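Local atomic coordinates of CELL WALL surface anchor family protein (Streptococcus pneumoniae, PDB entry 2WW8), a protein that acts as an adhesin of a pneumococcal pilus, probably attaching the bacterium to host cells through a multidomain body of Ig-like and integrin-type domains. Residues K191-V196 with P716-V721; L199-Y204 with N679-D684. All coordinates share one frame; numbering follows the deposited sequence.

Contact 1 of 2, residues K191-V196 with P716-V721; sequences KRIYQV and PKIRDV
Ile193 reaches 716-721 with its CD1, which lies 3.6 Å from Ile718 CG2 and touches the flank of the Pro716 ring, CD1 to CB being 3.7 Å. Its CG1 stands opposite the carbonyl carbon (chi1 -69°), and CD1 carries the chain on past the proline, the two side chains running in opposite directions. The rest of the Pro716 ring lies against strand 187-196: CG comes within 3.8 Å of Arg192 CA, and CD sits 4.0 Å from Lys191 CE. Lys191 crosses the ring at about a right angle, its chain extended all the way to NZ. That nitrogen is covalently linked to CG of Asn695, an isopeptide bond, and also hydrogen-bonds Thr698. No hydrogen bond joins the two segments; strand 171-184, antiparallel to both 187-196 and 717-718, connects them, while Ala174, Tyr204 and Ile206 pack round Ile193. Arg192 starts away from 716-721, and its NE makes a salt bridge with Glu207. A buried apolar core beside a Lys-Asn isopeptide bond, here anchored on strand 187-196 through Lys191, is characteristic of the Ig-like domains of Gram-positive pilins, where such crosslinks tie distant parts of the chain together.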
# COMPACT_ATOMS: atom_id res chain seq x y z
N LYS A 191 8.99 -1.17 -0.36
CA LYS A 191 9.50 -2.33 -1.07
C LYS A 191 8.73 -3.56 -0.63
O LYS A 191 8.52 -3.79 0.58
CB LYS A 191 10.97 -2.54 -0.76
CG LYS A 191 11.53 -3.68 -1.66
CD LYS A 191 13.05 -3.65 -1.70
CE LYS A 191 13.50 -4.91 -2.42
NZ LYS A 191 14.95 -5.07 -2.17
N ARG A 192 8.26 -4.37 -1.58
CA ARG A 192 7.53 -5.60 -1.20
C ARG A 192 7.54 -6.60 -2.35
O ARG A 192 7.80 -6.25 -3.49
CB ARG A 192 6.07 -5.26 -0.80
CG ARG A 192 5.23 -4.70 -1.96
CD ARG A 192 3.76 -4.80 -1.65
NE ARG A 192 3.01 -4.16 -2.75
CZ ARG A 192 1.73 -4.36 -3.02
NH1 ARG A 192 1.04 -5.17 -2.22
NH2 ARG A 192 1.12 -3.76 -4.06
N ILE A 193 7.23 -7.85 -2.04
CA ILE A 193 6.81 -8.79 -3.07
C ILE A 193 5.34 -8.40 -3.26
O ILE A 193 4.58 -8.35 -2.29
CB ILE A 193 6.98 -10.27 -2.58
CG1 ILE A 193 8.47 -10.65 -2.45
CG2 ILE A 193 6.30 -11.26 -3.56
CD1 ILE A 193 8.69 -11.79 -1.47
N TYR A 194 4.94 -8.05 -4.49
CA TYR A 194 3.52 -7.70 -4.72
C TYR A 194 2.72 -8.78 -5.45
O TYR A 194 1.49 -8.71 -5.59
CB TYR A 194 3.37 -6.38 -5.47
CG TYR A 194 3.72 -6.48 -6.95
CD1 TYR A 194 5.03 -6.57 -7.38
CD2 TYR A 194 2.70 -6.48 -7.90
CE1 TYR A 194 5.34 -6.65 -8.73
CE2 TYR A 194 2.96 -6.58 -9.24
CZ TYR A 194 4.27 -6.64 -9.64
OH TYR A 194 4.51 -6.72 -10.98
N GLN A 195 3.43 -9.78 -5.95
CA GLN A 195 2.78 -10.95 -6.51
C GLN A 195 3.73 -12.13 -6.57
O GLN A 195 4.94 -11.98 -6.68
CB GLN A 195 2.18 -10.67 -7.90
CG GLN A 195 3.18 -10.31 -9.00
CD GLN A 195 2.49 -10.05 -10.36
OE1 GLN A 195 1.29 -9.81 -10.42
NE2 GLN A 195 3.25 -10.10 -11.43
N VAL A 196 3.11 -13.31 -6.51
CA VAL A 196 3.76 -14.59 -6.70
C VAL A 196 3.49 -14.94 -8.18
O VAL A 196 2.32 -15.13 -8.56
CB VAL A 196 3.13 -15.59 -5.68
CG1 VAL A 196 3.72 -17.01 -5.74
CG2 VAL A 196 3.24 -14.98 -4.28
N PRO A 716 12.04 -7.95 1.70
CA PRO A 716 11.35 -9.24 1.68
C PRO A 716 12.31 -10.42 1.65
O PRO A 716 13.51 -10.25 1.38
CB PRO A 716 10.63 -9.21 0.32
CG PRO A 716 10.49 -7.71 0.00
CD PRO A 716 11.86 -7.23 0.41
N LYS A 717 11.76 -11.61 1.91
CA LYS A 717 12.57 -12.83 1.96
C LYS A 717 11.83 -13.94 1.23
O LYS A 717 10.59 -13.94 1.26
CB LYS A 717 12.77 -13.32 3.40
CG LYS A 717 13.69 -12.42 4.20
CD LYS A 717 12.92 -11.44 5.05
CE LYS A 717 13.88 -10.79 6.06
NZ LYS A 717 14.42 -9.48 5.49
N ILE A 718 12.56 -14.87 0.61
CA ILE A 718 11.90 -16.00 -0.03
C ILE A 718 12.72 -17.24 0.28
O ILE A 718 13.94 -17.14 0.56
CB ILE A 718 11.76 -15.82 -1.57
CG1 ILE A 718 13.14 -15.65 -2.22
CG2 ILE A 718 10.81 -14.62 -1.86
CD1 ILE A 718 13.13 -15.65 -3.73
N ARG A 719 12.04 -18.40 0.28
CA ARG A 719 12.74 -19.67 0.46
C ARG A 719 12.08 -20.77 -0.35
O ARG A 719 11.02 -20.57 -0.96
CB ARG A 719 12.71 -20.09 1.93
CG ARG A 719 11.28 -20.30 2.40
CD ARG A 719 11.28 -21.04 3.71
NE ARG A 719 9.95 -21.17 4.29
CZ ARG A 719 9.73 -21.90 5.38
NH1 ARG A 719 10.75 -22.51 5.94
NH2 ARG A 719 8.50 -22.00 5.88
N ASP A 720 12.71 -21.95 -0.35
CA ASP A 720 12.10 -23.17 -0.90
C ASP A 720 12.63 -24.36 -0.10
O ASP A 720 13.56 -24.19 0.69
CB ASP A 720 12.38 -23.38 -2.39
CG ASP A 720 11.39 -24.35 -3.06
OD1 ASP A 720 10.36 -24.73 -2.45
OD2 ASP A 720 11.63 -24.74 -4.21
N VAL A 721 12.01 -25.53 -0.29
CA VAL A 721 12.45 -26.74 0.41
C VAL A 721 12.88 -27.72 -0.67
O VAL A 721 12.15 -27.93 -1.65
CB VAL A 721 11.36 -27.33 1.35
CG1 VAL A 721 10.07 -27.67 0.60
CG2 VAL A 721 11.85 -28.61 2.04

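Contact 2 of 2, residues L199-Y204 with N679-D684; sequences LDDNQY and NVRLND
Arg681 NH2 is shared between two acids: across the contact it bonds Asp201 OD1, 2.9 Å long at 166°, and within its own segment it bonds Asp684 OD1 at 3.2 Å. NH1 reaches that same Asp684 oxygen at 3.1 Å. The bond to Asp201 lies in the guanidinium plane and meets the syn side of a carboxylate turned 44° from that plane; NE adds a weak bond to Asp201 OD2. Arg681 gets there extended from CG to NE, with CG anti to the backbone N (chi1 -173°). A water over the centre of one guanidinium face joins Asp201 O, Asn202 ND2 and Leu682 O; Asn202 ND2 also hydrogen-bonds Asp720 OD2. The backbones pair antiparallel: Tyr204 and Val680 exchange N-H...O bonds of 2.9 Å (Tyr204 N to Val680 O) and 2.8 Å (Val680 N to Tyr204 O), and Leu682 N bonds Asn202 O at 3.0 Å. The type I turn 199-202 ends in a G1 bulge, Asn202 and Gln203 both facing Asn198. Strand 673-682 pairs antiparallel with strand 606-608 on its other side, through backbone bonds of Arg681 with Asp607 and Asn679 with Gln609, while strand 203-218 also pairs with 187-196.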
# COMPACT_ATOMS: atom_id res chain seq x y z
N LEU A 199 4.74 -20.16 -7.90
CA LEU A 199 5.15 -20.57 -6.56
C LEU A 199 6.14 -21.74 -6.56
O LEU A 199 7.18 -21.64 -5.88
CB LEU A 199 3.98 -20.79 -5.58
CG LEU A 199 4.36 -21.03 -4.11
CD1 LEU A 199 5.19 -19.89 -3.47
CD2 LEU A 199 3.08 -21.34 -3.34
N ASP A 200 5.82 -22.78 -7.32
CA ASP A 200 6.62 -23.99 -7.45
C ASP A 200 7.99 -23.72 -8.03
O ASP A 200 8.94 -24.43 -7.74
CB ASP A 200 5.93 -25.08 -8.29
CG ASP A 200 4.66 -25.61 -7.63
OD1 ASP A 200 4.31 -25.23 -6.47
OD2 ASP A 200 3.98 -26.45 -8.27
N ASP A 201 8.09 -22.69 -8.85
CA ASP A 201 9.37 -22.31 -9.40
C ASP A 201 10.06 -21.10 -8.72
O ASP A 201 11.08 -20.58 -9.20
CB ASP A 201 9.14 -22.11 -10.89
CG ASP A 201 10.43 -22.00 -11.66
OD1 ASP A 201 11.29 -22.89 -11.46
OD2 ASP A 201 10.57 -21.03 -12.45
N ASN A 202 9.51 -20.66 -7.60
CA ASN A 202 10.11 -19.57 -6.82
C ASN A 202 10.32 -18.23 -7.52
O ASN A 202 11.39 -17.62 -7.37
CB ASN A 202 11.45 -20.04 -6.25
CG ASN A 202 11.30 -21.32 -5.46
OD1 ASN A 202 10.44 -21.42 -4.57
ND2 ASN A 202 12.12 -22.33 -5.78
N GLN A 203 9.29 -17.79 -8.24
CA GLN A 203 9.32 -16.61 -9.11
C GLN A 203 8.35 -15.61 -8.52
O GLN A 203 7.19 -15.96 -8.25
CB GLN A 203 8.83 -16.98 -10.51
CG GLN A 203 9.89 -17.66 -11.34
CD GLN A 203 9.46 -17.90 -12.77
OE1 GLN A 203 8.77 -17.06 -13.35
NE2 GLN A 203 9.83 -19.04 -13.34
N TYR A 204 8.85 -14.40 -8.30
CA TYR A 204 8.05 -13.35 -7.65
C TYR A 204 8.24 -12.02 -8.34
O TYR A 204 9.32 -11.72 -8.90
CB TYR A 204 8.53 -13.17 -6.21
CG TYR A 204 8.43 -14.44 -5.37
CD1 TYR A 204 9.42 -15.41 -5.41
CD2 TYR A 204 7.32 -14.67 -4.57
CE1 TYR A 204 9.32 -16.58 -4.63
CE2 TYR A 204 7.21 -15.80 -3.79
CZ TYR A 204 8.20 -16.76 -3.83
OH TYR A 204 8.04 -17.90 -3.03
N ASN A 679 10.97 -8.78 -11.79
CA ASN A 679 10.72 -10.14 -11.35
C ASN A 679 12.03 -10.75 -10.92
O ASN A 679 13.06 -10.40 -11.50
CB ASN A 679 10.09 -10.94 -12.50
CG ASN A 679 8.69 -10.44 -12.84
OD1 ASN A 679 7.84 -10.20 -11.95
ND2 ASN A 679 8.42 -10.28 -14.12
N VAL A 680 11.95 -11.61 -9.90
CA VAL A 680 13.11 -12.38 -9.43
C VAL A 680 12.73 -13.84 -9.26
O VAL A 680 11.56 -14.21 -9.19
CB VAL A 680 13.71 -11.89 -8.10
CG1 VAL A 680 14.06 -10.37 -8.17
CG2 VAL A 680 12.71 -12.19 -6.95
N ARG A 681 13.79 -14.64 -9.16
CA ARG A 681 13.69 -16.05 -8.93
C ARG A 681 14.78 -16.45 -7.93
O ARG A 681 15.97 -16.08 -8.06
CB ARG A 681 13.92 -16.76 -10.28
CG ARG A 681 13.66 -18.29 -10.21
CD ARG A 681 13.96 -18.95 -11.55
NE ARG A 681 13.66 -20.38 -11.46
CZ ARG A 681 14.57 -21.31 -11.24
NH1 ARG A 681 15.85 -20.99 -11.08
NH2 ARG A 681 14.21 -22.59 -11.17
N LEU A 682 14.37 -17.29 -6.98
CA LEU A 682 15.36 -17.98 -6.16
C LEU A 682 16.30 -18.86 -6.99
O LEU A 682 15.88 -19.68 -7.81
CB LEU A 682 14.65 -18.79 -5.07
CG LEU A 682 15.53 -19.50 -4.04
CD1 LEU A 682 16.43 -18.54 -3.27
CD2 LEU A 682 14.62 -20.29 -3.10
N ASN A 683 17.60 -18.67 -6.80
CA ASN A 683 18.58 -19.45 -7.50
C ASN A 683 18.54 -20.95 -7.13
O ASN A 683 18.27 -21.32 -5.99
CB ASN A 683 19.97 -18.87 -7.24
CG ASN A 683 21.02 -19.65 -7.96
OD1 ASN A 683 21.50 -20.67 -7.47
ND2 ASN A 683 21.37 -19.20 -9.17
N ASP A 684 18.81 -21.80 -8.10
CA ASP A 684 18.76 -23.24 -7.90
C ASP A 684 19.64 -23.79 -6.78
O ASP A 684 19.41 -24.93 -6.39
CB ASP A 684 19.13 -23.99 -9.18
CG ASP A 684 17.96 -24.10 -10.13
OD1 ASP A 684 16.84 -23.66 -9.79
OD2 ASP A 684 18.20 -24.66 -11.23
O HOH W 1 13.82 -21.70 -7.97

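How the contacts relate
The centres of contacts 1 and 2 lie about 9 Å apart, and Tyr204 forms much of the packing between them: its CD2 is 3.7 Å from Ile193 CG2, and its CE1 is 3.7 Å from Ile718 CG2. Further along, Asp720 OD2 probably accepts a hydrogen bond from Asn202 ND2 at 2.9 Å, while Leu682 CD2 packs against Asp720 N. Strands 187-196 and 203-218 are consecutive and paired, so the two contacts join one hairpin to two returning segments, 679-684 and 716-721, more than 470 residues later. The helix-rich magnesium-binding part of the chain falls between. A calcium ion lies about 10 Å from the side chain of Asn679, on the contact 2 side.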